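Local coordinates for UTP--glucose-1-phosphate uridylyltransferase (Acinetobacter baumannii, PDB 6IKX), which catalyses the transfer of a uridylyl group from UTP to alpha-D-glucose 1-phosphate, forming UDP-glucose and releasing diphosphate, at residues V31-I36 and L273-L278; P24-T29 and A60-Y65; S144-R149 and E247-Q252; D123-L128 and Y210-K215. The protein carries 1 engineered substitution. All blocks are in the same frame, centred on the assembly; numbering follows the deposited sequence.

Contact 1: V31-I36 and L273-L278; sequences VDRPAI and LEHPKL
OD2 of D32 is gripped by H275 and R33 together: H275 NE2 donates to it at 2.8 Å, and R33 NH2 lies 2.9 Å from the same oxygen. The pair D32 and H275 is a His-carboxylate hydrogen bond, here a structural one, lying away from the substrate site and tying the turn after strand 29-30 to the loop between helices 261-273 and 279-287. The histidine does not approach in the carboxylate plane but from above it, 52° out, with ring and carboxylate planes 80° apart. R33 reaches OD2 from the opposite face of the carboxylate. It holds its neighbour side-on, its NE 2.8 Å from D32 OD1 and its NH2 on OD2, a two-nitrogen salt bridge made possible by the bend of the arginine chain at chi3 (58°), which turns the NE/NH2 side of the guanidinium toward the carboxylate. K261 of the second subunit also forms a salt bridge with D32 OD2, so this carboxylate probably stays ionised and helps join two chains. The imidazole is fixed at its other nitrogen as well: the backbone N of L278 donates to H275 ND1 at 2.9 Å, and K277 N adds a second bond to ND1. With ND1 accepting two backbone N-H groups, the ring proton is most likely on NE2, the nitrogen that donates to D32. Above and below, the imidazole is sandwiched by P276 CD, offset toward the rim of one face, and L278 CD1, centred over the other. That same leucine methyl packs against V31, CD1 to CG1 at 4.1 Å.

Contact 2: P24-T29 and A60-Y65; sequences PKEMVT and ASIENY
M27 and I62 meet at an oblique crossing, the methionine CG 4.0 Å from CG1 of the isoleucine, and the other side chains are ordered around this pair. Two bends, at chi2 (-50°) and chi3 (-79°), curl M27 so that its methyl passes the carbonyl of S61 and ends beside Y65, CE lying 4.0 Å from CD1 of the tyrosine. The result is an oblique Met-aromatic contact, with M27 SD 5.3 Å from the centre of the Y65 ring. On the other flank P24 and I62 slide past each other in opposite directions, CB of the proline 3.9 Å from CG1 of the isoleucine. S61 OG touches both P24 CD and M27 CG. I62 is extended beyond CG1 (chi2 -178°), which carries CD1 to E26 CB at 3.6 Å, and this methyl lies along the whole of the glutamate's bent side chain, up to OE1. E26 OE2 forms a salt bridge with K25 NZ at 2.7 Å; K25 is a binding residue for UTP and UDP-glucose, so the apolar contact lies close to the nucleotide site. K59 takes the other carboxylate oxygen, OE1. In the fold, the 3-10 turn 25-27 packs against helix 60-65 on one flank and the start of helix 35-44 on another, with I36 against E26 and M27, P34 of strand 33-34 against M27, and L53 of strand 50-55 touching I62.

Contact 3: S144-R149 and E247-Q252; sequences SRMISR and EAYRMQ. With SO4 (sulfate ion), chain I.
A CG anti to the backbone N followed by a bend at chi2 (71°) swings R149 down from helix 144-149 to E247, while Y249, also with CG anti to N, lays its ring beneath M146. E247 rises from the strand to meet the arginine with its chain extended beyond CG. The salt bridge is side-on: R149 NE to E247 OE1 is 2.9 Å and R149 NH2 to E247 OE2 is 2.8 Å, each nitrogen using the syn lone pair of its own oxygen, with guanidinium and carboxylate planes 31° apart. In the middle, M146 CB stands over one face of the tyrosine as a CH-pi contact, 3.9 Å from the centroid of the Y249 ring. SD of M146 follows obliquely beside that ring, a Met-aromatic contact. Toward the other end, Q252 OE1 lies over one face of the R145 guanidinium, whose NH2 is bonded to the carbonyl of Q140; a sulfate, probably from the crystallisation liquor, is only weakly bound at its edge, NH1 to O1 at 3.4 Å. The packing is that of a helix laid nearly antiparallel on a strand of the central sheet of this GT-A nucleotidyltransferase, their axes 9.3 Å apart and 151° between directions. The Y249 hydroxyl is hydrogen-bonded to D142, so the polar tip of the ring is satisfied; at the R149 end Q157 also bonds to E247 OE1, so the buried carboxylate is met by three nitrogens and is probably ionised.

Contact 4: D123-L128 and Y210-K215; sequences DDFAVL and YVLPAK
The F125 ring meets A214 CA at its edge, near the ring plane, while the carbonyl oxygens of L212 and P213 lie oblique to it, P213 O being 3.6 Å from F125 CE1. The phenyl group is turned over the neighbouring strand because CG sits between the backbone N and carbonyl carbon (chi1 63°). The other aromatic, Y210, has V127 O at its edge, and its CD1 touches V127 CB at 4.1 Å. Behind these rings the two strands form an antiparallel pair in the mixed central sheet of the GT-A fold, where 125-128 joins the parallel strand 4-8 to the antiparallel 209-212. F125 with L212 is a hydrogen-bonded pair, its N-to-O bonds both 3.0 Å long, F125 N to L212 O and L212 N to F125 O. V127 with Y210 is the second such pair; between them, A126 and V211 face the other side of the sheet, where V211 packs on helix 142-153. On the F125 side, V127 CG2 packs on L212 CD1 at 4.0 Å. Where 125-128 begins and 209-212 has ended, D124 OD1 lies beside P213 CA and accepts a weak bond from A214 N at 3.3 Å.

In the fold
Contacts 3 and 4, their centres 13 Å apart, share the mixed central sheet and touch through helix 142-153: M146 and I147 pack on V211, and the methyl of M146 reaches the backbone of Y210. Contacts 1 and 2, centres 16 Å apart, adjoin at the start of helix 35-44, where A35 N and I36 N probably bond to V28 O and E26 O; both also touch the second subunit. Along the chain, contacts 1 and 2 interlace, as do 3 and 4, and the latter two nest inside the loop closed by contact 1. Contact 1 thus joins the N-terminal part of the nucleotide-binding domain to the loop before the last helix, across the chain's centre from contact 4.

Contact 1: V31-I36 and L273-L278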
loop_
_atom_site.group_PDB
_atom_site.type_symbol
_atom_site.label_atom_id
_atom_site.label_comp_id
_atom_site.label_asym_id
_atom_site.label_seq_id
_atom_site.Cartn_x
_atom_site.Cartn_y
_atom_site.Cartn_z
ATOM N N VAL A 31 16.174 14.287 -11.742
ATOM C CA VAL A 31 17.598 13.858 -11.779
ATOM C C VAL A 31 17.711 12.493 -11.092
ATOM O O VAL A 31 17.770 11.468 -11.787
ATOM C CB VAL A 31 18.537 14.894 -11.133
ATOM C CG1 VAL A 31 19.984 14.618 -11.485
ATOM C CG2 VAL A 31 18.162 16.312 -11.511
ATOM N N ASP A 32 17.788 12.464 -9.771
ATOM C CA ASP A 32 18.033 11.197 -9.054
ATOM C C ASP A 32 17.272 11.127 -7.729
ATOM O O ASP A 32 17.604 10.199 -6.948
ATOM C CB ASP A 32 19.536 11.093 -8.806
ATOM C CG ASP A 32 20.079 12.119 -7.813
ATOM O OD1 ASP A 32 19.360 13.084 -7.516
ATOM O OD2 ASP A 32 21.222 11.924 -7.335
ATOM N N ARG A 33 16.340 12.051 -7.438
ATOM C CA ARG A 33 15.489 11.965 -6.215
ATOM C C ARG A 33 14.074 12.501 -6.473
ATOM O O ARG A 33 13.831 13.266 -7.386
ATOM C CB ARG A 33 16.206 12.734 -5.106
ATOM C CG ARG A 33 16.278 14.221 -5.377
ATOM C CD ARG A 33 17.444 14.932 -4.732
ATOM N NE ARG A 33 18.717 14.370 -5.147
ATOM C CZ ARG A 33 19.605 13.797 -4.347
ATOM N NH1 ARG A 33 19.399 13.719 -3.044
ATOM N NH2 ARG A 33 20.706 13.300 -4.863
ATOM N N PRO A 34 13.046 12.133 -5.693
ATOM C CA PRO A 34 11.702 12.658 -5.946
ATOM C C PRO A 34 11.620 14.189 -5.728
ATOM O O PRO A 34 12.382 14.761 -4.934
ATOM C CB PRO A 34 10.877 11.840 -4.930
ATOM C CG PRO A 34 11.844 11.672 -3.786
ATOM C CD PRO A 34 13.104 11.262 -4.518
ATOM N N ALA A 35 10.717 14.838 -6.465
ATOM C CA ALA A 35 10.527 16.308 -6.498
ATOM C C ALA A 35 10.373 16.832 -5.055
ATOM O O ALA A 35 10.930 17.886 -4.733
ATOM C CB ALA A 35 9.328 16.627 -7.376
ATOM N N ILE A 36 9.628 16.108 -4.218
ATOM C CA ILE A 36 9.247 16.524 -2.838
ATOM C C ILE A 36 10.525 16.767 -2.041
ATOM O O ILE A 36 10.476 17.597 -1.130
ATOM C CB ILE A 36 8.321 15.489 -2.147
ATOM C CG1 ILE A 36 7.666 16.041 -0.884
ATOM C CG2 ILE A 36 9.057 14.192 -1.811
ATOM C CD1 ILE A 36 6.743 17.197 -1.076
ATOM N N LEU A 273 22.226 19.679 -14.387
ATOM C CA LEU A 273 23.493 20.412 -14.692
ATOM C C LEU A 273 24.162 20.908 -13.403
ATOM O O LEU A 273 25.393 20.963 -13.365
ATOM C CB LEU A 273 23.213 21.566 -15.657
ATOM C CG LEU A 273 23.346 21.212 -17.143
ATOM C CD2 LEU A 273 22.634 22.237 -17.997
ATOM N N GLU A 274 23.384 21.192 -12.364
ATOM C CA GLU A 274 23.896 21.657 -11.059
ATOM C C GLU A 274 24.241 20.470 -10.153
ATOM O O GLU A 274 24.630 20.707 -8.995
ATOM C CB GLU A 274 22.823 22.487 -10.366
ATOM C CG GLU A 274 22.924 23.973 -10.615
ATOM C CD GLU A 274 22.585 24.720 -9.342
ATOM O OE1 GLU A 274 22.822 24.139 -8.260
ATOM O OE2 GLU A 274 22.071 25.855 -9.424
ATOM N N HIS A 275 24.056 19.221 -10.589
ATOM C CA HIS A 275 24.219 18.087 -9.645
ATOM C C HIS A 275 25.684 18.020 -9.222
ATOM O O HIS A 275 26.559 17.906 -10.072
ATOM C CB HIS A 275 23.743 16.780 -10.248
ATOM C CG HIS A 275 23.566 15.696 -9.244
ATOM N ND1 HIS A 275 24.618 14.910 -8.829
ATOM C CD2 HIS A 275 22.454 15.223 -8.631
ATOM C CE1 HIS A 275 24.165 14.009 -7.981
ATOM N NE2 HIS A 275 22.828 14.178 -7.845
ATOM N N PRO A 276 25.990 18.052 -7.908
ATOM C CA PRO A 276 27.364 18.262 -7.450
ATOM C C PRO A 276 28.225 17.055 -7.837
ATOM O O PRO A 276 29.436 17.189 -7.881
ATOM C CB PRO A 276 27.255 18.395 -5.927
ATOM C CG PRO A 276 25.941 17.694 -5.570
ATOM C CD PRO A 276 25.055 17.792 -6.800
ATOM N N LYS A 277 27.566 15.931 -8.140
ATOM C CA LYS A 277 28.217 14.652 -8.503
ATOM C C LYS A 277 28.013 14.330 -9.991
ATOM O O LYS A 277 28.976 13.864 -10.571
ATOM C CB LYS A 277 27.739 13.561 -7.543
ATOM C CG LYS A 277 28.849 12.887 -6.742
ATOM C CD LYS A 277 28.440 12.384 -5.368
ATOM C CE LYS A 277 28.748 13.341 -4.237
ATOM N NZ LYS A 277 30.134 13.860 -4.301
ATOM N N LEU A 278 26.874 14.645 -10.626
ATOM C CA LEU A 278 26.583 14.240 -12.041
ATOM C C LEU A 278 26.665 15.401 -13.026
ATOM O O LEU A 278 26.588 15.127 -14.218
ATOM C CB LEU A 278 25.171 13.679 -12.114
ATOM C CG LEU A 278 24.912 12.498 -11.200
ATOM C CD1 LEU A 278 23.438 12.430 -10.871
ATOM C CD2 LEU A 278 25.415 11.205 -11.841
#

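Contact 2: P24-T29 and A60-Y65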
loop_
_atom_site.group_PDB
_atom_site.type_symbol
_atom_site.label_atom_id
_atom_site.label_comp_id
_atom_site.label_asym_id
_atom_site.label_seq_id
_atom_site.Cartn_x
_atom_site.Cartn_y
_atom_site.Cartn_z
ATOM N N PRO A 24 2.632 9.049 -6.508
ATOM C CA PRO A 24 2.399 10.476 -6.323
ATOM C C PRO A 24 3.134 11.357 -7.337
ATOM O O PRO A 24 4.269 11.061 -7.659
ATOM C CB PRO A 24 2.865 10.639 -4.873
ATOM C CG PRO A 24 2.500 9.325 -4.221
ATOM C CD PRO A 24 2.937 8.325 -5.270
ATOM N N LYS A 25 2.499 12.437 -7.798
ATOM C CA LYS A 25 3.217 13.507 -8.566
ATOM C C LYS A 25 4.454 13.931 -7.763
ATOM O O LYS A 25 5.477 14.181 -8.381
ATOM C CB LYS A 25 2.353 14.736 -8.871
ATOM C CG LYS A 25 1.671 15.370 -7.655
ATOM C CD LYS A 25 0.473 16.309 -7.935
ATOM C CE LYS A 25 -0.747 16.003 -7.065
ATOM N NZ LYS A 25 -0.691 16.579 -5.688
ATOM N N GLU A 26 4.360 13.981 -6.429
ATOM C CA GLU A 26 5.442 14.465 -5.537
ATOM C C GLU A 26 6.639 13.515 -5.607
ATOM O O GLU A 26 7.730 13.972 -5.298
ATOM C CB GLU A 26 4.922 14.592 -4.109
ATOM C CG GLU A 26 3.838 15.654 -3.969
ATOM C CD GLU A 26 2.414 15.200 -4.299
ATOM O OE1 GLU A 26 2.202 14.001 -4.725
ATOM O OE2 GLU A 26 1.503 16.032 -4.126
ATOM N N MET A 27 6.427 12.256 -6.036
ATOM C CA MET A 27 7.450 11.168 -6.036
ATOM C C MET A 27 8.086 11.014 -7.422
ATOM O O MET A 27 8.909 10.102 -7.641
ATOM C CB MET A 27 6.853 9.844 -5.545
ATOM C CG MET A 27 6.572 9.872 -4.052
ATOM S SD MET A 27 8.028 10.447 -3.108
ATOM C CE MET A 27 8.927 8.904 -3.166
ATOM N N VAL A 28 7.794 11.946 -8.303
ATOM C CA VAL A 28 8.342 11.981 -9.680
ATOM C C VAL A 28 9.818 12.393 -9.640
ATOM O O VAL A 28 10.167 13.433 -9.018
ATOM C CB VAL A 28 7.458 12.936 -10.492
ATOM C CG1 VAL A 28 8.181 13.635 -11.621
ATOM C CG2 VAL A 28 6.239 12.170 -10.990
ATOM N N THR A 29 10.656 11.662 -10.359
ATOM C CA THR A 29 12.112 11.722 -10.136
ATOM C C THR A 29 12.640 12.920 -10.907
ATOM O O THR A 29 12.279 13.120 -12.053
ATOM C CB THR A 29 12.820 10.359 -10.265
ATOM O OG1 THR A 29 14.028 10.539 -11.014
ATOM C CG2 THR A 29 11.942 9.261 -10.827
ATOM N N ALA A 60 1.181 7.127 0.396
ATOM C CA ALA A 60 2.037 6.505 1.433
ATOM C C ALA A 60 3.513 6.651 1.043
ATOM O O ALA A 60 4.317 6.883 1.919
ATOM C CB ALA A 60 1.697 5.065 1.612
ATOM N N SER A 61 3.863 6.550 -0.233
ATOM C CA SER A 61 5.285 6.548 -0.640
ATOM C C SER A 61 5.940 7.890 -0.269
ATOM O O SER A 61 7.173 7.938 -0.140
ATOM C CB SER A 61 5.419 6.224 -2.095
ATOM O OG SER A 61 4.861 7.245 -2.893
ATOM N N ILE A 62 5.168 8.960 -0.112
ATOM C CA ILE A 62 5.737 10.263 0.345
ATOM C C ILE A 62 6.168 10.126 1.814
ATOM O O ILE A 62 7.248 10.577 2.156
ATOM C CB ILE A 62 4.740 11.429 0.149
ATOM C CG1 ILE A 62 4.223 11.543 -1.292
ATOM C CG2 ILE A 62 5.388 12.727 0.607
ATOM C CD1 ILE A 62 3.265 12.713 -1.530
ATOM N N GLU A 63 5.288 9.650 2.687
ATOM C CA GLU A 63 5.587 9.423 4.117
ATOM C C GLU A 63 6.745 8.429 4.231
ATOM O O GLU A 63 7.606 8.599 5.133
ATOM C CB GLU A 63 4.348 8.926 4.848
ATOM C CG GLU A 63 3.326 10.030 5.021
ATOM C CD GLU A 63 1.880 9.620 4.772
ATOM O OE1 GLU A 63 1.350 9.913 3.645
ATOM O OE2 GLU A 63 1.274 9.048 5.706
ATOM N N ASN A 64 6.788 7.435 3.339
ATOM C CA ASN A 64 7.773 6.329 3.424
ATOM C C ASN A 64 9.165 6.885 3.060
ATOM O O ASN A 64 10.146 6.457 3.690
ATOM C CB ASN A 64 7.308 5.121 2.617
ATOM C CG ASN A 64 6.140 4.416 3.274
ATOM O OD1 ASN A 64 5.946 4.533 4.481
ATOM N ND2 ASN A 64 5.378 3.657 2.495
ATOM N N TYR A 65 9.221 7.879 2.187
ATOM C CA TYR A 65 10.474 8.537 1.769
ATOM C C TYR A 65 11.170 9.159 2.994
ATOM O O TYR A 65 12.427 9.196 2.983
ATOM C CB TYR A 65 10.209 9.505 0.607
ATOM C CG TYR A 65 11.486 9.978 -0.047
ATOM C CD1 TYR A 65 12.192 9.144 -0.891
ATOM C CD2 TYR A 65 12.051 11.207 0.295
ATOM C CE1 TYR A 65 13.411 9.535 -1.428
ATOM C CE2 TYR A 65 13.262 11.622 -0.234
ATOM C CZ TYR A 65 13.936 10.774 -1.091
ATOM O OH TYR A 65 15.099 11.170 -1.635
#

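Contact 3: S144-R149 and E247-Q252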
loop_
_atom_site.group_PDB
_atom_site.type_symbol
_atom_site.label_atom_id
_atom_site.label_comp_id
_atom_site.label_asym_id
_atom_site.label_seq_id
_atom_site.Cartn_x
_atom_site.Cartn_y
_atom_site.Cartn_z
ATOM N N SER A 144 13.417 31.712 3.290
ATOM C CA SER A 144 14.074 32.237 4.509
ATOM C C SER A 144 14.010 33.767 4.485
ATOM O O SER A 144 13.603 34.367 5.498
ATOM C CB SER A 144 15.462 31.695 4.607
ATOM O OG SER A 144 16.364 32.691 5.023
ATOM N N ARG A 145 14.372 34.390 3.363
ATOM C CA ARG A 145 14.229 35.857 3.206
ATOM C C ARG A 145 12.808 36.252 3.582
ATOM O O ARG A 145 12.634 37.179 4.377
ATOM C CB ARG A 145 14.444 36.295 1.764
ATOM C CG ARG A 145 15.897 36.553 1.427
ATOM C CD ARG A 145 16.037 36.434 -0.063
ATOM N NE ARG A 145 17.276 35.757 -0.316
ATOM C CZ ARG A 145 18.441 36.358 -0.400
ATOM N NH1 ARG A 145 18.515 37.668 -0.270
ATOM N NH2 ARG A 145 19.529 35.644 -0.617
ATOM N N MET A 146 11.837 35.573 2.972
ATOM C CA MET A 146 10.394 35.885 3.099
ATOM C C MET A 146 9.902 35.656 4.540
ATOM O O MET A 146 9.097 36.457 4.983
ATOM C CB MET A 146 9.585 35.058 2.097
ATOM C CG MET A 146 8.104 35.286 2.221
ATOM S SD MET A 146 7.196 34.724 0.780
ATOM C CE MET A 146 6.514 33.183 1.392
ATOM N N ILE A 147 10.345 34.609 5.245
ATOM C CA ILE A 147 9.965 34.341 6.677
ATOM C C ILE A 147 10.485 35.509 7.541
ATOM O O ILE A 147 9.720 36.043 8.394
ATOM C CB ILE A 147 10.457 32.945 7.154
ATOM C CG1 ILE A 147 9.655 31.822 6.483
ATOM C CG2 ILE A 147 10.417 32.798 8.676
ATOM C CD1 ILE A 147 10.228 30.432 6.620
ATOM N N SER A 148 11.728 35.928 7.326
ATOM C CA SER A 148 12.344 36.995 8.152
ATOM C C SER A 148 11.525 38.276 7.929
ATOM O O SER A 148 10.969 38.839 8.893
ATOM C CB SER A 148 13.833 37.127 7.888
ATOM O OG SER A 148 14.071 38.015 6.833
ATOM N N ARG A 149 11.271 38.645 6.687
ATOM C CA ARG A 149 10.336 39.758 6.465
ATOM C C ARG A 149 9.050 39.532 7.283
ATOM O O ARG A 149 8.545 40.512 7.851
ATOM C CB ARG A 149 10.079 39.933 4.977
ATOM C CG ARG A 149 9.062 41.019 4.685
ATOM C CD ARG A 149 9.616 42.403 4.969
ATOM N NE ARG A 149 8.523 43.339 5.175
ATOM C CZ ARG A 149 8.657 44.639 5.368
ATOM N NH1 ARG A 149 9.859 45.199 5.379
ATOM N NH2 ARG A 149 7.577 45.380 5.521
ATOM N N GLU A 247 1.584 41.500 2.310
ATOM C CA GLU A 247 2.655 41.980 1.420
ATOM C C GLU A 247 2.997 40.893 0.403
ATOM O O GLU A 247 2.866 39.682 0.678
ATOM C CB GLU A 247 3.913 42.309 2.201
ATOM C CG GLU A 247 3.724 43.410 3.217
ATOM C CD GLU A 247 4.993 43.730 3.978
ATOM O OE1 GLU A 247 5.927 42.893 3.978
ATOM O OE2 GLU A 247 5.063 44.822 4.525
ATOM N N ALA A 248 3.425 41.350 -0.746
ATOM C CA ALA A 248 3.941 40.534 -1.845
ATOM C C ALA A 248 5.462 40.622 -1.763
ATOM O O ALA A 248 5.999 41.740 -1.738
ATOM C CB ALA A 248 3.354 41.050 -3.131
ATOM N N TYR A 249 6.096 39.465 -1.588
ATOM C CA TYR A 249 7.555 39.261 -1.479
ATOM C C TYR A 249 8.020 38.725 -2.829
ATOM O O TYR A 249 7.555 37.644 -3.232
ATOM C CB TYR A 249 7.926 38.278 -0.352
ATOM C CG TYR A 249 9.349 37.804 -0.491
ATOM C CD1 TYR A 249 10.413 38.575 -0.061
ATOM C CD2 TYR A 249 9.630 36.658 -1.217
ATOM C CE1 TYR A 249 11.722 38.172 -0.274
ATOM C CE2 TYR A 249 10.927 36.264 -1.475
ATOM C CZ TYR A 249 11.977 37.015 -0.993
ATOM O OH TYR A 249 13.240 36.580 -1.242
ATOM N N ARG A 250 8.921 39.449 -3.486
ATOM C CA ARG A 250 9.400 39.105 -4.839
ATOM C C ARG A 250 10.693 38.312 -4.717
ATOM O O ARG A 250 11.709 38.858 -4.238
ATOM C CB ARG A 250 9.644 40.345 -5.705
ATOM C CG ARG A 250 10.048 40.045 -7.146
ATOM C CD ARG A 250 10.503 41.331 -7.794
ATOM N NE ARG A 250 10.925 41.234 -9.190
ATOM C CZ ARG A 250 11.330 42.278 -9.907
ATOM N NH1 ARG A 250 11.381 43.478 -9.358
ATOM N NH2 ARG A 250 11.693 42.129 -11.163
ATOM N N MET A 251 10.626 37.092 -5.225
ATOM C CA MET A 251 11.733 36.134 -5.327
ATOM C C MET A 251 12.993 36.823 -5.838
ATOM O O MET A 251 12.904 37.703 -6.710
ATOM C CB MET A 251 11.383 35.058 -6.348
ATOM C CG MET A 251 10.381 34.086 -5.853
ATOM S SD MET A 251 10.093 32.879 -7.120
ATOM C CE MET A 251 11.651 31.991 -7.150
ATOM N N GLN A 252 14.123 36.289 -5.402
ATOM C CA GLN A 252 15.452 36.547 -5.998
ATOM C C GLN A 252 15.846 35.308 -6.826
ATOM O O GLN A 252 16.704 35.459 -7.681
ATOM C CB GLN A 252 16.354 37.022 -4.843
ATOM C CG GLN A 252 17.776 36.509 -4.854
ATOM C CD GLN A 252 17.796 35.109 -4.328
ATOM O OE1 GLN A 252 17.092 34.799 -3.368
ATOM N NE2 GLN A 252 18.580 34.268 -4.983
HETATM S S SO4 I . 22.243 39.207 -1.456
HETATM O O1 SO4 I . 21.837 38.394 -0.340
HETATM O O2 SO4 I . 23.603 39.625 -1.258
HETATM O O3 SO4 I . 21.397 40.369 -1.530
HETATM O O4 SO4 I . 22.144 38.455 -2.687
#

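Contact 4: D123-L128 and Y210-K215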
loop_
_atom_site.group_PDB
_atom_site.type_symbol
_atom_site.label_atom_id
_atom_site.label_comp_id
_atom_site.label_asym_id
_atom_site.label_seq_id
_atom_site.Cartn_x
_atom_site.Cartn_y
_atom_site.Cartn_z
ATOM N N ASP A 123 0.117 28.672 16.201
ATOM C CA ASP A 123 1.389 29.078 15.525
ATOM C C ASP A 123 1.143 29.766 14.171
ATOM O O ASP A 123 0.124 29.519 13.525
ATOM C CB ASP A 123 2.329 27.902 15.261
ATOM C CG ASP A 123 3.134 27.472 16.472
ATOM O OD1 ASP A 123 2.581 27.545 17.575
ATOM O OD2 ASP A 123 4.325 27.088 16.297
ATOM N N ASP A 124 2.079 30.619 13.777
ATOM C CA ASP A 124 2.175 31.254 12.442
ATOM C C ASP A 124 2.946 30.248 11.582
ATOM O O ASP A 124 3.655 29.440 12.158
ATOM C CB ASP A 124 2.781 32.658 12.583
ATOM C CG ASP A 124 1.769 33.736 12.982
ATOM O OD1 ASP A 124 0.672 33.369 13.510
ATOM O OD2 ASP A 124 2.046 34.946 12.715
ATOM N N PHE A 125 2.724 30.160 10.274
ATOM C CA PHE A 125 3.197 28.952 9.540
ATOM C C PHE A 125 3.411 29.227 8.062
ATOM O O PHE A 125 2.901 30.195 7.526
ATOM C CB PHE A 125 2.240 27.791 9.744
ATOM C CG PHE A 125 0.866 28.030 9.192
ATOM C CD1 PHE A 125 -0.037 28.833 9.858
ATOM C CD2 PHE A 125 0.488 27.466 7.995
ATOM C CE1 PHE A 125 -1.310 29.044 9.343
ATOM C CE2 PHE A 125 -0.788 27.662 7.488
ATOM C CZ PHE A 125 -1.688 28.456 8.156
ATOM N N ALA A 126 4.232 28.413 7.430
ATOM C CA ALA A 126 4.491 28.567 5.989
ATOM C C ALA A 126 3.609 27.554 5.228
ATOM O O ALA A 126 3.182 26.576 5.844
ATOM C CB ALA A 126 5.975 28.439 5.747
ATOM N N VAL A 127 3.291 27.827 3.958
ATOM C CA VAL A 127 2.657 26.863 3.008
ATOM C C VAL A 127 3.599 26.727 1.818
ATOM O O VAL A 127 4.055 27.766 1.312
ATOM C CB VAL A 127 1.260 27.316 2.557
ATOM C CG1 VAL A 127 0.684 26.383 1.508
ATOM C CG2 VAL A 127 0.296 27.493 3.731
ATOM N N LEU A 128 4.004 25.501 1.510
ATOM C CA LEU A 128 4.851 25.168 0.325
ATOM C C LEU A 128 3.954 24.340 -0.594
ATOM O O LEU A 128 3.521 23.257 -0.138
ATOM C CB LEU A 128 6.095 24.325 0.675
ATOM C CG LEU A 128 7.179 24.860 1.628
ATOM C CD1 LEU A 128 8.429 25.313 0.864
ATOM C CD2 LEU A 128 6.678 25.940 2.567
ATOM N N TYR A 210 3.895 30.822 0.912
ATOM C CA TYR A 210 3.134 31.713 1.809
ATOM C C TYR A 210 3.716 31.596 3.220
ATOM O O TYR A 210 4.188 30.524 3.631
ATOM C CB TYR A 210 1.640 31.378 1.810
ATOM C CG TYR A 210 0.987 31.255 0.454
ATOM C CD1 TYR A 210 1.232 30.165 -0.383
ATOM C CD2 TYR A 210 0.098 32.212 0.009
ATOM C CE1 TYR A 210 0.627 30.054 -1.628
ATOM C CE2 TYR A 210 -0.537 32.097 -1.218
ATOM C CZ TYR A 210 -0.278 31.013 -2.036
ATOM O OH TYR A 210 -0.917 30.915 -3.226
ATOM N N VAL A 211 3.693 32.711 3.938
ATOM C CA VAL A 211 3.757 32.740 5.424
ATOM C C VAL A 211 2.510 33.482 5.869
ATOM O O VAL A 211 2.284 34.550 5.342
ATOM C CB VAL A 211 5.045 33.417 5.898
ATOM C CG1 VAL A 211 5.217 33.260 7.397
ATOM C CG2 VAL A 211 6.237 32.897 5.124
ATOM N N LEU A 212 1.707 32.859 6.723
ATOM C CA LEU A 212 0.341 33.279 7.108
ATOM C C LEU A 212 0.243 33.173 8.618
ATOM O O LEU A 212 0.924 32.364 9.242
ATOM C CB LEU A 212 -0.710 32.351 6.488
ATOM C CG LEU A 212 -0.617 32.091 4.989
ATOM C CD1 LEU A 212 -1.540 30.947 4.609
ATOM C CD2 LEU A 212 -0.963 33.326 4.179
ATOM N N PRO A 213 -0.595 34.001 9.247
ATOM C CA PRO A 213 -0.938 33.811 10.647
ATOM C C PRO A 213 -1.975 32.704 10.833
ATOM O O PRO A 213 -2.616 32.358 9.903
ATOM C CB PRO A 213 -1.511 35.189 11.034
ATOM C CG PRO A 213 -2.131 35.694 9.759
ATOM C CD PRO A 213 -1.179 35.222 8.679
ATOM N N ALA A 214 -2.097 32.216 12.057
ATOM C CA ALA A 214 -2.992 31.114 12.464
ATOM C C ALA A 214 -4.437 31.556 12.314
ATOM O O ALA A 214 -5.305 30.668 12.151
ATOM C CB ALA A 214 -2.699 30.723 13.889
ATOM N N LYS A 215 -4.679 32.863 12.488
ATOM C CA LYS A 215 -5.960 33.556 12.179
ATOM C C LYS A 215 -6.574 32.889 10.946
ATOM O O LYS A 215 -7.808 32.726 10.934
ATOM C CB LYS A 215 -5.728 35.018 11.753
ATOM C CG LYS A 215 -5.790 36.121 12.801
ATOM C CD LYS A 215 -5.512 37.534 12.202
#